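Local coordinates for protein geranyltranstransferase (IspA) (Helicobacter pylori, PDB 3LLW) that probably joins isoprenoid diphosphate units as a magnesium-dependent prenyltransferase of the farnesyl/geranylgeranyl diphosphate synthase family, at residues E84-Y89 and T129-L134; A39-V44 and D125-Y130; F77-S82 and S136-E141; S142-E147 and G200-G205; T182-H187 and A251-V256. One frame throughout, in Å; residues are numbered along the deposited sequence.

Contact 1 of 5, residues E84-Y89 and T129-L134. With SO4 (sulfate ion), chain F.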
# COMPACT_ATOMS: atom_id res chain seq x y z
N GLU A 84 -7.00 9.55 4.82
CA GLU A 84 -8.05 9.92 3.89
C GLU A 84 -7.83 9.23 2.53
O GLU A 84 -8.77 8.71 1.96
CB GLU A 84 -8.18 11.45 3.80
CG GLU A 84 -9.39 12.01 3.00
CD GLU A 84 -10.78 11.63 3.53
OE1 GLU A 84 -10.92 11.21 4.70
OE2 GLU A 84 -11.76 11.75 2.74
N CYS A 85 -6.57 9.16 2.08
CA CYS A 85 -6.21 8.44 0.84
C CYS A 85 -6.55 6.94 0.86
O CYS A 85 -7.10 6.42 -0.12
CB CYS A 85 -4.73 8.63 0.50
SG CYS A 85 -4.38 10.30 -0.06
N LEU A 86 -6.23 6.27 1.96
CA LEU A 86 -6.59 4.87 2.15
C LEU A 86 -8.10 4.67 2.11
O LEU A 86 -8.57 3.74 1.47
CB LEU A 86 -6.03 4.32 3.46
CG LEU A 86 -5.84 2.80 3.46
CD1 LEU A 86 -4.72 2.40 2.51
CD2 LEU A 86 -5.55 2.28 4.85
N HIS A 87 -8.85 5.55 2.76
CA HIS A 87 -10.30 5.48 2.72
C HIS A 87 -10.83 5.69 1.30
O HIS A 87 -11.75 5.00 0.88
CB HIS A 87 -10.92 6.52 3.67
CG HIS A 87 -12.41 6.65 3.53
ND1 HIS A 87 -13.28 5.61 3.79
CD2 HIS A 87 -13.18 7.70 3.14
CE1 HIS A 87 -14.52 6.01 3.56
NE2 HIS A 87 -14.49 7.27 3.17
N THR A 88 -10.24 6.64 0.57
CA THR A 88 -10.68 6.98 -0.78
C THR A 88 -10.41 5.85 -1.77
O THR A 88 -11.25 5.56 -2.62
CB THR A 88 -9.97 8.26 -1.28
OG1 THR A 88 -10.04 9.25 -0.26
CG2 THR A 88 -10.62 8.79 -2.55
N TYR A 89 -9.24 5.21 -1.64
CA TYR A 89 -8.87 4.11 -2.54
C TYR A 89 -9.85 2.95 -2.39
O TYR A 89 -10.24 2.33 -3.40
CB TYR A 89 -7.41 3.64 -2.32
CG TYR A 89 -7.26 2.22 -1.79
CD1 TYR A 89 -7.50 1.11 -2.60
CD2 TYR A 89 -6.84 1.99 -0.48
CE1 TYR A 89 -7.39 -0.17 -2.13
CE2 TYR A 89 -6.73 0.70 0.01
CZ TYR A 89 -6.97 -0.37 -0.82
OH TYR A 89 -6.86 -1.64 -0.36
N THR A 129 -0.84 2.81 -2.08
CA THR A 129 0.61 2.99 -1.90
C THR A 129 0.98 4.39 -1.43
O THR A 129 1.89 4.58 -0.57
CB THR A 129 1.38 2.64 -3.20
OG1 THR A 129 0.94 1.38 -3.69
CG2 THR A 129 2.87 2.55 -2.94
N TYR A 130 0.27 5.38 -1.97
CA TYR A 130 0.50 6.81 -1.61
C TYR A 130 0.34 7.15 -0.12
O TYR A 130 1.05 8.02 0.37
CB TYR A 130 -0.34 7.77 -2.45
CG TYR A 130 0.14 9.20 -2.41
CD1 TYR A 130 -0.69 10.21 -1.97
CD2 TYR A 130 1.43 9.53 -2.82
CE1 TYR A 130 -0.25 11.54 -1.95
CE2 TYR A 130 1.88 10.84 -2.78
CZ TYR A 130 1.03 11.84 -2.34
OH TYR A 130 1.48 13.15 -2.30
N SER A 131 -0.60 6.49 0.56
CA SER A 131 -0.81 6.65 2.01
C SER A 131 0.45 6.35 2.81
O SER A 131 0.71 6.95 3.83
CB SER A 131 -1.88 5.66 2.49
OG SER A 131 -3.02 5.72 1.65
N PHE A 132 1.22 5.40 2.32
CA PHE A 132 2.44 4.99 2.98
C PHE A 132 3.61 5.90 2.63
O PHE A 132 4.49 6.14 3.49
CB PHE A 132 2.67 3.49 2.75
CG PHE A 132 1.50 2.65 3.23
CD1 PHE A 132 1.31 2.42 4.59
CD2 PHE A 132 0.53 2.17 2.33
CE1 PHE A 132 0.22 1.68 5.05
CE2 PHE A 132 -0.58 1.43 2.79
CZ PHE A 132 -0.73 1.17 4.15
N GLU A 133 3.59 6.46 1.42
CA GLU A 133 4.55 7.48 1.02
C GLU A 133 4.35 8.76 1.80
O GLU A 133 5.33 9.32 2.30
CB GLU A 133 4.50 7.77 -0.49
CG GLU A 133 5.66 8.66 -0.98
CD GLU A 133 5.71 8.84 -2.50
OE1 GLU A 133 4.70 8.57 -3.19
OE2 GLU A 133 6.77 9.27 -3.00
N LEU A 134 3.10 9.19 1.95
CA LEU A 134 2.77 10.37 2.75
C LEU A 134 3.24 10.20 4.19
O LEU A 134 3.90 11.08 4.74
CB LEU A 134 1.26 10.65 2.75
CG LEU A 134 0.62 11.36 1.54
CD1 LEU A 134 -0.88 11.30 1.66
CD2 LEU A 134 1.09 12.83 1.39
S SO4 F . -17.06 9.86 5.07
O1 SO4 F . -16.90 9.77 3.60
O2 SO4 F . -17.16 8.52 5.64
O3 SO4 F . -15.93 10.58 5.68
O4 SO4 F . -18.30 10.57 5.35
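Cys85, Leu86 and Ser131 bury the most surface where segments 84-89 and 129-134, on helices 73-94 and 117-137, run antiparallel with their axes 8.5 Å apart. The hydroxyl of Ser131 sits between the first two: its OG is 3.6 Å from Cys85 CB and lies beside Leu86 CB as well. Although OG also comes near the amide N of Leu86, the angle is too poor for a bond, and the hydroxyl bonds instead to Leu127 O, one turn back in its own helix. With chi1 at -71° the thiol of Cys85 stands beside its backbone N, which sends SG toward Tyr130 and Leu134. SG meets the edge of the Tyr130 ring, 4.2 Å from CD1, a sulfur-aromatic contact near the ring plane, and it lies 4.0 Å from Leu134 CD1. Leu86 turns CD1 to the other flank, 4.3 Å from Phe132 CE2. The Phe132 ring in turn stacks on Phe132 of the second subunit, and Leu152 of helix 142-156 covers Leu86 and Ser131. A small hydroxyl at the middle of the interface, tied back to its own helix, lets two buried helices approach closely while sulfur and hydrocarbon groups supply the cohesion on its flanks.

Contact 2 of 5, residues A39-V44 and D125-Y130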
# COMPACT_ATOMS: atom_id res chain seq x y z
N ALA A 39 -6.53 12.74 -12.59
CA ALA A 39 -7.32 11.59 -12.14
C ALA A 39 -6.84 11.01 -10.79
O ALA A 39 -7.63 10.39 -10.08
CB ALA A 39 -7.30 10.53 -13.18
N PHE A 40 -5.56 11.19 -10.47
CA PHE A 40 -4.97 10.68 -9.22
C PHE A 40 -5.69 11.14 -7.95
O PHE A 40 -6.09 10.31 -7.14
CB PHE A 40 -3.47 11.01 -9.13
CG PHE A 40 -2.81 10.54 -7.86
CD1 PHE A 40 -2.79 9.18 -7.52
CD2 PHE A 40 -2.21 11.45 -6.99
CE1 PHE A 40 -2.17 8.75 -6.36
CE2 PHE A 40 -1.60 11.03 -5.81
CZ PHE A 40 -1.57 9.68 -5.49
N PHE A 41 -5.86 12.45 -7.78
CA PHE A 41 -6.39 13.01 -6.55
C PHE A 41 -7.87 13.41 -6.64
O PHE A 41 -8.49 13.77 -5.63
CB PHE A 41 -5.54 14.20 -6.11
CG PHE A 41 -5.24 14.24 -4.63
CD1 PHE A 41 -4.50 13.22 -4.03
CD2 PHE A 41 -5.69 15.30 -3.85
CE1 PHE A 41 -4.20 13.25 -2.65
CE2 PHE A 41 -5.40 15.35 -2.48
CZ PHE A 41 -4.66 14.32 -1.88
N GLU A 42 -8.42 13.32 -7.84
CA GLU A 42 -9.78 13.75 -8.14
C GLU A 42 -10.85 13.26 -7.15
O GLU A 42 -11.66 14.05 -6.67
CB GLU A 42 -10.14 13.32 -9.57
CG GLU A 42 -11.32 14.06 -10.16
CD GLU A 42 -11.55 13.74 -11.63
OE1 GLU A 42 -10.56 13.54 -12.37
OE2 GLU A 42 -12.73 13.71 -12.04
N MET A 43 -10.84 11.96 -6.85
CA MET A 43 -11.81 11.37 -5.92
C MET A 43 -11.51 11.74 -4.45
O MET A 43 -12.39 11.63 -3.59
CB MET A 43 -11.91 9.85 -6.09
CG MET A 43 -12.33 9.38 -7.48
SD MET A 43 -13.80 10.17 -8.16
CE MET A 43 -13.16 11.06 -9.52
N VAL A 44 -10.29 12.17 -4.16
CA VAL A 44 -9.97 12.66 -2.81
C VAL A 44 -10.55 14.07 -2.67
O VAL A 44 -11.12 14.41 -1.63
CB VAL A 44 -8.45 12.68 -2.50
CG1 VAL A 44 -8.19 12.93 -0.99
CG2 VAL A 44 -7.79 11.39 -2.94
N ASP A 125 -5.02 1.67 -6.58
CA ASP A 125 -3.73 1.06 -6.24
C ASP A 125 -2.68 2.09 -5.82
O ASP A 125 -1.99 1.89 -4.82
CB ASP A 125 -3.19 0.25 -7.42
CG ASP A 125 -3.89 -1.07 -7.59
OD1 ASP A 125 -4.74 -1.42 -6.74
OD2 ASP A 125 -3.59 -1.78 -8.58
N ALA A 126 -2.59 3.17 -6.59
CA ALA A 126 -1.68 4.27 -6.28
C ALA A 126 -2.03 5.00 -5.00
O ALA A 126 -1.12 5.35 -4.20
CB ALA A 126 -1.59 5.24 -7.42
N LEU A 127 -3.33 5.22 -4.78
CA LEU A 127 -3.74 5.86 -3.52
C LEU A 127 -3.48 5.02 -2.26
O LEU A 127 -3.18 5.57 -1.20
CB LEU A 127 -5.18 6.34 -3.59
CG LEU A 127 -5.40 7.65 -4.35
CD1 LEU A 127 -6.87 7.85 -4.58
CD2 LEU A 127 -4.80 8.85 -3.60
N ASN A 128 -3.61 3.71 -2.40
CA ASN A 128 -3.20 2.74 -1.40
C ASN A 128 -1.72 2.88 -1.07
O ASN A 128 -1.39 3.04 0.09
CB ASN A 128 -3.49 1.33 -1.92
CG ASN A 128 -3.21 0.23 -0.91
OD1 ASN A 128 -2.76 0.45 0.23
ND2 ASN A 128 -3.46 -0.99 -1.35
N THR A 129 -0.84 2.81 -2.08
CA THR A 129 0.61 2.99 -1.90
C THR A 129 0.98 4.39 -1.43
O THR A 129 1.89 4.58 -0.57
CB THR A 129 1.38 2.64 -3.20
OG1 THR A 129 0.94 1.38 -3.69
CG2 THR A 129 2.87 2.55 -2.94
N TYR A 130 0.27 5.38 -1.97
CA TYR A 130 0.50 6.81 -1.61
C TYR A 130 0.34 7.15 -0.12
O TYR A 130 1.05 8.02 0.37
CB TYR A 130 -0.34 7.77 -2.45
CG TYR A 130 0.14 9.20 -2.41
CD1 TYR A 130 -0.69 10.21 -1.97
CD2 TYR A 130 1.43 9.53 -2.82
CE1 TYR A 130 -0.25 11.54 -1.95
CE2 TYR A 130 1.88 10.84 -2.78
CZ TYR A 130 1.03 11.84 -2.34
OH TYR A 130 1.48 13.15 -2.30
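Phe40 carries most of this contact, reaching from helix 36-45 to three residues of helix 117-137. Its CG stands anti to the backbone N (chi1 178°), which extends the ring across the gap between the helices. There the edge of the ring points at the face of Tyr130 in a T-shaped pair, with centroids 5.1 Å apart and planes at 81°. CZ leads, 3.6 Å from Tyr130 CG and displaced from the ring centre toward the rim. On the same ring CE1 rests 3.7 Å from Ala126 CB, close to the plane of the phenyl group, and Leu127 CD2 approaches CE1 at a slant. The backbone takes part too, since Leu127 CD1 lies 3.6 Å from Phe40 O. Phe41 adds looser contacts: CD1 is 4.4 Å from Leu127 CD2, and CE1 comes obliquely to the Tyr130 ring. One face of its ring is covered from within the segment by Val44 CB. Further on, Val44 places CG2 4.0 Å from both methyls of Leu127, the two side chains passing alongside and pointing oppositely. Leu127 is thus held among Phe40, Phe41 and Val44. At the far end of its ring, Tyr130 OH bonds to His25, while Leu27 packs on both Phe40 and Tyr130. The helix segments cross at -77° with axes 10.3 Å apart, a distance filled by large aromatic and leucine side chains. The contact packs helix 36-45 steeply across helix 117-137 within the mainly helical fold of the polyprenyl synthetase family.

Contact 3 of 5, residues F77-S82 and S136-E141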
# COMPACT_ATOMS: atom_id res chain seq x y z
N PHE A 77 -0.97 17.02 9.17
CA PHE A 77 -1.91 17.04 8.07
C PHE A 77 -1.56 15.94 7.05
O PHE A 77 -2.45 15.26 6.57
CB PHE A 77 -1.94 18.42 7.41
CG PHE A 77 -2.72 19.46 8.17
CD1 PHE A 77 -3.46 19.13 9.30
CD2 PHE A 77 -2.74 20.78 7.71
CE1 PHE A 77 -4.19 20.09 9.98
CE2 PHE A 77 -3.48 21.75 8.39
CZ PHE A 77 -4.20 21.41 9.52
N LYS A 78 -0.27 15.75 6.78
CA LYS A 78 0.21 14.65 5.94
C LYS A 78 -0.30 13.29 6.43
O LYS A 78 -0.90 12.54 5.66
CB LYS A 78 1.74 14.63 5.92
CG LYS A 78 2.37 15.60 4.95
CD LYS A 78 3.87 15.62 5.19
CE LYS A 78 4.57 16.72 4.40
NZ LYS A 78 6.02 16.78 4.78
N ILE A 79 -0.09 13.01 7.72
CA ILE A 79 -0.63 11.82 8.38
C ILE A 79 -2.14 11.68 8.27
O ILE A 79 -2.66 10.60 7.94
CB ILE A 79 -0.22 11.79 9.85
CG1 ILE A 79 1.31 11.76 9.96
CG2 ILE A 79 -0.90 10.62 10.54
CD1 ILE A 79 1.87 12.01 11.35
N ALA A 80 -2.86 12.77 8.55
CA ALA A 80 -4.30 12.80 8.42
C ALA A 80 -4.72 12.51 6.97
O ALA A 80 -5.70 11.80 6.74
CB ALA A 80 -4.84 14.16 8.87
N LEU A 81 -3.96 13.06 6.03
CA LEU A 81 -4.19 12.87 4.59
C LEU A 81 -3.92 11.42 4.16
O LEU A 81 -4.59 10.90 3.26
CB LEU A 81 -3.33 13.85 3.77
CG LEU A 81 -3.58 13.92 2.25
CD1 LEU A 81 -5.05 14.03 1.93
CD2 LEU A 81 -2.79 15.04 1.59
N SER A 82 -2.97 10.75 4.83
CA SER A 82 -2.69 9.35 4.49
C SER A 82 -3.87 8.46 4.81
O SER A 82 -4.17 7.53 4.06
CB SER A 82 -1.46 8.84 5.22
OG SER A 82 -1.79 8.58 6.56
N SER A 136 5.47 8.03 5.54
CA SER A 136 6.93 7.90 5.62
C SER A 136 7.70 9.20 5.35
O SER A 136 8.82 9.37 5.84
CB SER A 136 7.43 6.76 4.73
OG SER A 136 7.15 7.02 3.36
N ASN A 137 7.08 10.12 4.62
CA ASN A 137 7.67 11.45 4.41
C ASN A 137 7.27 12.55 5.42
O ASN A 137 7.78 13.67 5.34
CB ASN A 137 7.43 11.90 2.97
CG ASN A 137 8.36 11.20 1.99
OD1 ASN A 137 9.52 11.60 1.84
ND2 ASN A 137 7.88 10.15 1.34
N ALA A 138 6.38 12.24 6.35
CA ALA A 138 6.04 13.14 7.45
C ALA A 138 7.21 13.24 8.43
O ALA A 138 7.78 12.22 8.83
CB ALA A 138 4.77 12.68 8.17
N LEU A 139 7.57 14.46 8.82
CA LEU A 139 8.78 14.72 9.61
C LEU A 139 8.56 14.65 11.12
O LEU A 139 8.61 15.68 11.81
CB LEU A 139 9.38 16.08 9.24
CG LEU A 139 9.72 16.41 7.79
CD1 LEU A 139 10.28 17.83 7.73
CD2 LEU A 139 10.70 15.41 7.18
N LEU A 140 8.31 13.45 11.63
CA LEU A 140 8.31 13.22 13.07
C LEU A 140 9.42 12.22 13.37
O LEU A 140 10.13 11.81 12.45
CB LEU A 140 6.95 12.70 13.57
CG LEU A 140 5.62 13.34 13.12
CD1 LEU A 140 4.45 12.73 13.90
CD2 LEU A 140 5.61 14.87 13.26
N GLU A 141 9.57 11.83 14.63
CA GLU A 141 10.63 10.90 15.04
C GLU A 141 10.42 9.57 14.37
O GLU A 141 9.28 9.11 14.24
CB GLU A 141 10.65 10.71 16.56
CG GLU A 141 11.31 11.86 17.31
CD GLU A 141 11.02 11.81 18.80
OE1 GLU A 141 9.90 12.19 19.21
OE2 GLU A 141 11.92 11.39 19.56
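Ile79 and Lys78 of helix 73-94 meet the end of helix 117-137 and the turn that follows it. Ile79 and Leu140 meet end to end through their CD1 methyls, 3.7 Å apart. Closer in, Ile79 CG1 lies 4.0 Å from Ala138 CB. Here CG1 is anti to the carbonyl carbon (chi1 -61°) and the chain continues extended to CD1, so one branch of the isoleucine serves both partners. Lys78 runs out alongside the same turn: its aliphatic chain, extended beyond CG, carries CD past the backbone of Ala138, 4.0 Å from CA. NZ ends 3.6 Å from Asn137 O, but the salt-bridge partner of the ammonium group is Glu75, one turn earlier in helix 73-94.

The next shell shapes the turn. Glu75 also accepts from Leu139 N, so a single carboxylate links the lysine to the backbone after helix 117-137. Leu139 is the centre of an inverse gamma turn, with Leu140 N weakly bonded to Ala138 O at 3.1 Å, and this bend brings both Ala138 and Leu140 round to face Ile79. Asn137 directs its side-chain nitrogen back to Glu133 O. Within helix 73-94, Ser82 OG donates to Ile79 O at 2.6 Å.

Around these residues, Phe56 of helix 51-63 and Leu148 of helix 142-156 pack on Ile79, and Ile145 touches Leu140. The turn therefore lies between helix 73-94 and the start of helix 142-156, with Lys150 of the second subunit against Asn137.

Contact 4 of 5, residues S142-E147 and G200-G205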
# COMPACT_ATOMS: atom_id res chain seq x y z
N SER A 142 11.51 8.96 13.92
CA SER A 142 11.46 7.76 13.11
C SER A 142 10.62 6.65 13.74
O SER A 142 9.81 6.02 13.04
CB SER A 142 12.87 7.28 12.72
OG SER A 142 13.65 6.98 13.86
N HIS A 143 10.76 6.46 15.05
CA HIS A 143 10.00 5.42 15.74
C HIS A 143 8.49 5.68 15.74
O HIS A 143 7.71 4.73 15.75
CB HIS A 143 10.54 5.16 17.15
CG HIS A 143 10.23 6.24 18.13
ND1 HIS A 143 11.03 7.36 18.28
CD2 HIS A 143 9.23 6.38 19.03
CE1 HIS A 143 10.51 8.14 19.22
NE2 HIS A 143 9.42 7.56 19.69
N ILE A 144 8.10 6.96 15.71
CA ILE A 144 6.69 7.32 15.63
C ILE A 144 6.13 7.00 14.23
O ILE A 144 5.04 6.42 14.13
CB ILE A 144 6.42 8.80 16.05
CG1 ILE A 144 6.59 8.96 17.57
CG2 ILE A 144 5.01 9.28 15.60
CD1 ILE A 144 6.63 10.42 18.06
N ILE A 145 6.88 7.33 13.18
CA ILE A 145 6.47 7.03 11.80
C ILE A 145 6.32 5.52 11.57
O ILE A 145 5.36 5.07 10.91
CB ILE A 145 7.41 7.68 10.73
CG1 ILE A 145 7.50 9.19 10.93
CG2 ILE A 145 6.94 7.38 9.31
CD1 ILE A 145 6.17 9.91 11.07
N VAL A 146 7.23 4.73 12.14
CA VAL A 146 7.17 3.28 12.03
C VAL A 146 5.90 2.72 12.65
O VAL A 146 5.15 1.99 11.98
CB VAL A 146 8.44 2.58 12.55
CG1 VAL A 146 8.19 1.09 12.81
CG2 VAL A 146 9.55 2.74 11.54
N GLU A 147 5.62 3.10 13.90
CA GLU A 147 4.36 2.74 14.57
C GLU A 147 3.08 3.13 13.81
O GLU A 147 2.14 2.36 13.78
CB GLU A 147 4.32 3.31 15.99
CG GLU A 147 4.81 2.34 17.03
CD GLU A 147 6.00 2.88 17.81
OE1 GLU A 147 5.84 3.89 18.53
OE2 GLU A 147 7.10 2.28 17.69
N GLY A 200 -3.80 9.05 16.24
CA GLY A 200 -3.77 10.33 16.99
C GLY A 200 -2.91 10.29 18.27
O GLY A 200 -2.17 11.25 18.55
N LEU A 201 -3.01 9.21 19.04
CA LEU A 201 -2.20 9.08 20.29
C LEU A 201 -0.71 8.92 19.97
O LEU A 201 0.11 9.69 20.45
CB LEU A 201 -2.68 7.91 21.17
CG LEU A 201 -1.89 7.63 22.47
CD1 LEU A 201 -1.82 8.85 23.39
CD2 LEU A 201 -2.48 6.47 23.23
N VAL A 202 -0.40 7.93 19.14
CA VAL A 202 0.95 7.68 18.64
C VAL A 202 1.63 8.94 18.08
O VAL A 202 2.74 9.29 18.52
CB VAL A 202 0.92 6.52 17.59
CG1 VAL A 202 2.21 6.44 16.79
CG2 VAL A 202 0.67 5.20 18.29
N ALA A 203 0.95 9.64 17.16
CA ALA A 203 1.48 10.89 16.57
C ALA A 203 1.73 12.02 17.57
O ALA A 203 2.60 12.85 17.35
CB ALA A 203 0.58 11.38 15.44
N SER A 204 0.96 12.07 18.67
CA SER A 204 1.16 13.09 19.70
C SER A 204 2.45 12.92 20.51
O SER A 204 2.91 13.87 21.14
CB SER A 204 -0.04 13.16 20.65
OG SER A 204 -0.05 12.07 21.55
N GLY A 205 3.01 11.71 20.50
CA GLY A 205 4.26 11.44 21.20
C GLY A 205 4.14 10.99 22.64
O GLY A 205 5.11 10.49 23.21
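Ile144 sets CG1 anti to its carbonyl carbon (chi1 -71°) and leaves CG2 beside the carbonyl carbon and anti to the backbone N, and both branches consequently bear on the end of helix 178-204. Val202 answers with CG1 anti to the backbone N (chi1 166°), which brings that methyl against helix 142-156. Ile144 CG2 rests 3.7 Å from Val202 O and 4.0 Å from Ala203 CA, so the isoleucine packs more on backbone than on side chains. Its CD1 goes further, to 4.1 Å from Gly205 CA. Val202 CG1 in turn lies 3.9 Å from Glu147 CB and equally near Ile144 O. Only the aliphatic base of Glu147 takes part in this packing.

The two helical segments are nearly antiparallel, at 169°, with axes 9.3 Å apart. The contact joins the beginning of one helix to the C-terminal end of another within the mainly helical polyprenyl synthetase fold. Gly205 leaves the helix with a positive phi, and its amide still bonds to Val202 O at 3.1 Å. The carbonyl under the Ile144 methyls is therefore engaged by the chain's own last turn. The preceding residue, Ser204, donates from OG to Leu201 O, about one turn earlier, in the carbonyl plane and on a lone pair.

Phe212 of helix 209-236 and Ile151 of helix 142-156 also touch Val202, while Phe56 of helix 51-63 packs on Ala203. At the helix start, Ser142 hydrogen-bonds to Ser142 of the second subunit.

Contact 5 of 5, residues T182-H187 and A251-V256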
# COMPACT_ATOMS: atom_id res chain seq x y z
N THR A 182 -21.77 -8.41 12.54
CA THR A 182 -20.95 -7.57 13.41
C THR A 182 -19.48 -7.67 13.01
O THR A 182 -18.75 -6.68 13.03
CB THR A 182 -21.13 -7.95 14.92
OG1 THR A 182 -22.52 -8.01 15.25
CG2 THR A 182 -20.50 -6.94 15.82
N PHE A 183 -19.06 -8.87 12.63
CA PHE A 183 -17.71 -9.13 12.16
C PHE A 183 -17.44 -8.40 10.84
O PHE A 183 -16.39 -7.82 10.66
CB PHE A 183 -17.53 -10.64 11.97
CG PHE A 183 -16.13 -11.05 11.61
CD1 PHE A 183 -15.70 -11.06 10.27
CD2 PHE A 183 -15.25 -11.48 12.59
CE1 PHE A 183 -14.41 -11.44 9.93
CE2 PHE A 183 -13.95 -11.88 12.26
CZ PHE A 183 -13.53 -11.86 10.93
N LEU A 184 -18.38 -8.47 9.91
CA LEU A 184 -18.19 -7.78 8.65
C LEU A 184 -17.97 -6.30 8.90
O LEU A 184 -16.99 -5.73 8.42
CB LEU A 184 -19.35 -8.10 7.69
CG LEU A 184 -19.99 -7.19 6.63
CD1 LEU A 184 -19.08 -6.19 5.99
CD2 LEU A 184 -20.59 -8.10 5.56
N HIS A 185 -18.83 -5.69 9.71
CA HIS A 185 -18.76 -4.25 9.91
C HIS A 185 -17.64 -3.79 10.83
O HIS A 185 -17.13 -2.68 10.64
CB HIS A 185 -20.12 -3.69 10.35
CG HIS A 185 -21.15 -3.72 9.26
ND1 HIS A 185 -20.88 -3.27 7.98
CD2 HIS A 185 -22.44 -4.12 9.26
CE1 HIS A 185 -21.96 -3.41 7.24
NE2 HIS A 185 -22.92 -3.92 7.99
N GLU A 186 -17.24 -4.63 11.79
CA GLU A 186 -16.07 -4.35 12.62
C GLU A 186 -14.89 -4.16 11.69
O GLU A 186 -14.13 -3.21 11.84
CB GLU A 186 -15.78 -5.49 13.61
CG GLU A 186 -14.68 -5.19 14.64
CD GLU A 186 -14.13 -6.44 15.36
OE1 GLU A 186 -13.28 -6.28 16.26
OE2 GLU A 186 -14.54 -7.58 15.01
N HIS A 187 -14.79 -5.03 10.68
CA HIS A 187 -13.65 -5.04 9.75
C HIS A 187 -13.77 -4.01 8.60
O HIS A 187 -12.84 -3.26 8.36
CB HIS A 187 -13.36 -6.48 9.26
CG HIS A 187 -12.83 -7.38 10.34
ND1 HIS A 187 -13.63 -7.90 11.34
CD2 HIS A 187 -11.58 -7.84 10.58
CE1 HIS A 187 -12.89 -8.63 12.15
NE2 HIS A 187 -11.64 -8.61 11.71
N ALA A 251 -31.56 -4.97 0.81
CA ALA A 251 -30.73 -5.52 -0.26
C ALA A 251 -29.27 -5.73 0.19
O ALA A 251 -28.65 -6.74 -0.17
CB ALA A 251 -30.79 -4.62 -1.50
N LYS A 252 -28.75 -4.79 0.97
CA LYS A 252 -27.36 -4.81 1.45
C LYS A 252 -27.23 -5.65 2.74
O LYS A 252 -28.24 -6.11 3.30
CB LYS A 252 -26.92 -3.36 1.70
CG LYS A 252 -25.41 -3.10 1.60
CD LYS A 252 -25.09 -1.63 1.84
CE LYS A 252 -23.58 -1.40 1.98
NZ LYS A 252 -23.06 -1.82 3.32
N ASN A 253 -25.99 -5.89 3.19
CA ASN A 253 -25.71 -6.52 4.48
C ASN A 253 -25.84 -5.50 5.59
O ASN A 253 -24.86 -4.87 5.98
CB ASN A 253 -24.29 -7.07 4.54
CG ASN A 253 -24.04 -8.21 3.59
OD1 ASN A 253 -23.12 -8.14 2.78
ND2 ASN A 253 -24.83 -9.29 3.70
N SER A 254 -27.05 -5.32 6.10
CA SER A 254 -27.28 -4.24 7.04
C SER A 254 -28.09 -4.67 8.25
O SER A 254 -28.78 -5.69 8.23
CB SER A 254 -27.92 -3.05 6.31
OG SER A 254 -29.26 -2.83 6.69
N PHE A 255 -27.99 -3.89 9.32
CA PHE A 255 -28.71 -4.18 10.55
C PHE A 255 -30.21 -3.94 10.45
O PHE A 255 -30.98 -4.50 11.21
CB PHE A 255 -28.12 -3.39 11.71
CG PHE A 255 -26.85 -3.98 12.23
CD1 PHE A 255 -26.88 -5.05 13.11
CD2 PHE A 255 -25.63 -3.47 11.83
CE1 PHE A 255 -25.70 -5.60 13.58
CE2 PHE A 255 -24.45 -4.01 12.32
CZ PHE A 255 -24.49 -5.08 13.19
N VAL A 256 -30.63 -3.10 9.50
CA VAL A 256 -32.05 -2.93 9.22
C VAL A 256 -32.65 -4.22 8.63
O VAL A 256 -33.79 -4.57 8.93
CB VAL A 256 -32.32 -1.68 8.34
CG1 VAL A 256 -33.83 -1.50 8.07
CG2 VAL A 256 -31.74 -0.41 9.01
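One hydrogen bond spans this contact: His185 NE2 donates to Asn253 O at 3.0 Å. It is bent, with an N-H...O angle of 139°, and the oxygen is tilted 16° out of the imidazole plane. Asn253 is the centre of an inverse gamma turn, a bend that presents its carbonyl to helix 178-204. Its side-chain nitrogen bonds elsewhere, to Phe171 O. A weak capping bond, Val256 N to Ser254 OG at 3.1 Å, starts helix 255-259 with Ser254 as its N-cap.

Ring contacts lie beside the hydrogen bond. Phe255 CE2 is 3.7 Å from His185 CD2, the rings meeting obliquely with planes at 38°. Phe255 CZ comes 4.1 Å from Thr182 OG1, near the plane of the phenyl ring; that hydroxyl is bonded to Leu178 O.

Van der Waals packing completes the set. Leu184 CD2 rests against CB and the side-chain amide of Asn253, 3.8 Å from OD1, the two side chains roughly perpendicular.

Lys252, poorly ordered, brings NZ to the imidazole edge, 4.4 Å from His185 CE1, and makes a long, weak ion pair with Asp168. Its side chain is about 6 Å from that of Asp100, which binds magnesium in this protein, although no metal is bound to this chain here. The contact thus ties helix 178-204 to the segment entering helix 255-259, with Asp168 of helix 161-170 beside Asn253 and Val228 of helix 209-236 touching Phe255.

In the fold
Contacts 1 and 2 are fully buried and share Thr129 and Tyr130, so helix 117-137 receives helix 73-94 along its length and helix 36-45 across it. Contact 3 joins the same long helices as contact 1 but at their margin, where a charged lysine and a turn replace the sulfur and aromatic groups inside. It touches contact 4, about 10 Å away between centres, through Ile145; both are partly buried and mainly aliphatic. Contact 5 lies across the chain's centre from contacts 3 and 4, its centre about 31 Å from that of contact 4, though contacts 4 and 5 both use helix 178-204. It alone has a hydrogen bond between its two segments, and its Lys252 lies near the aspartates that bind magnesium.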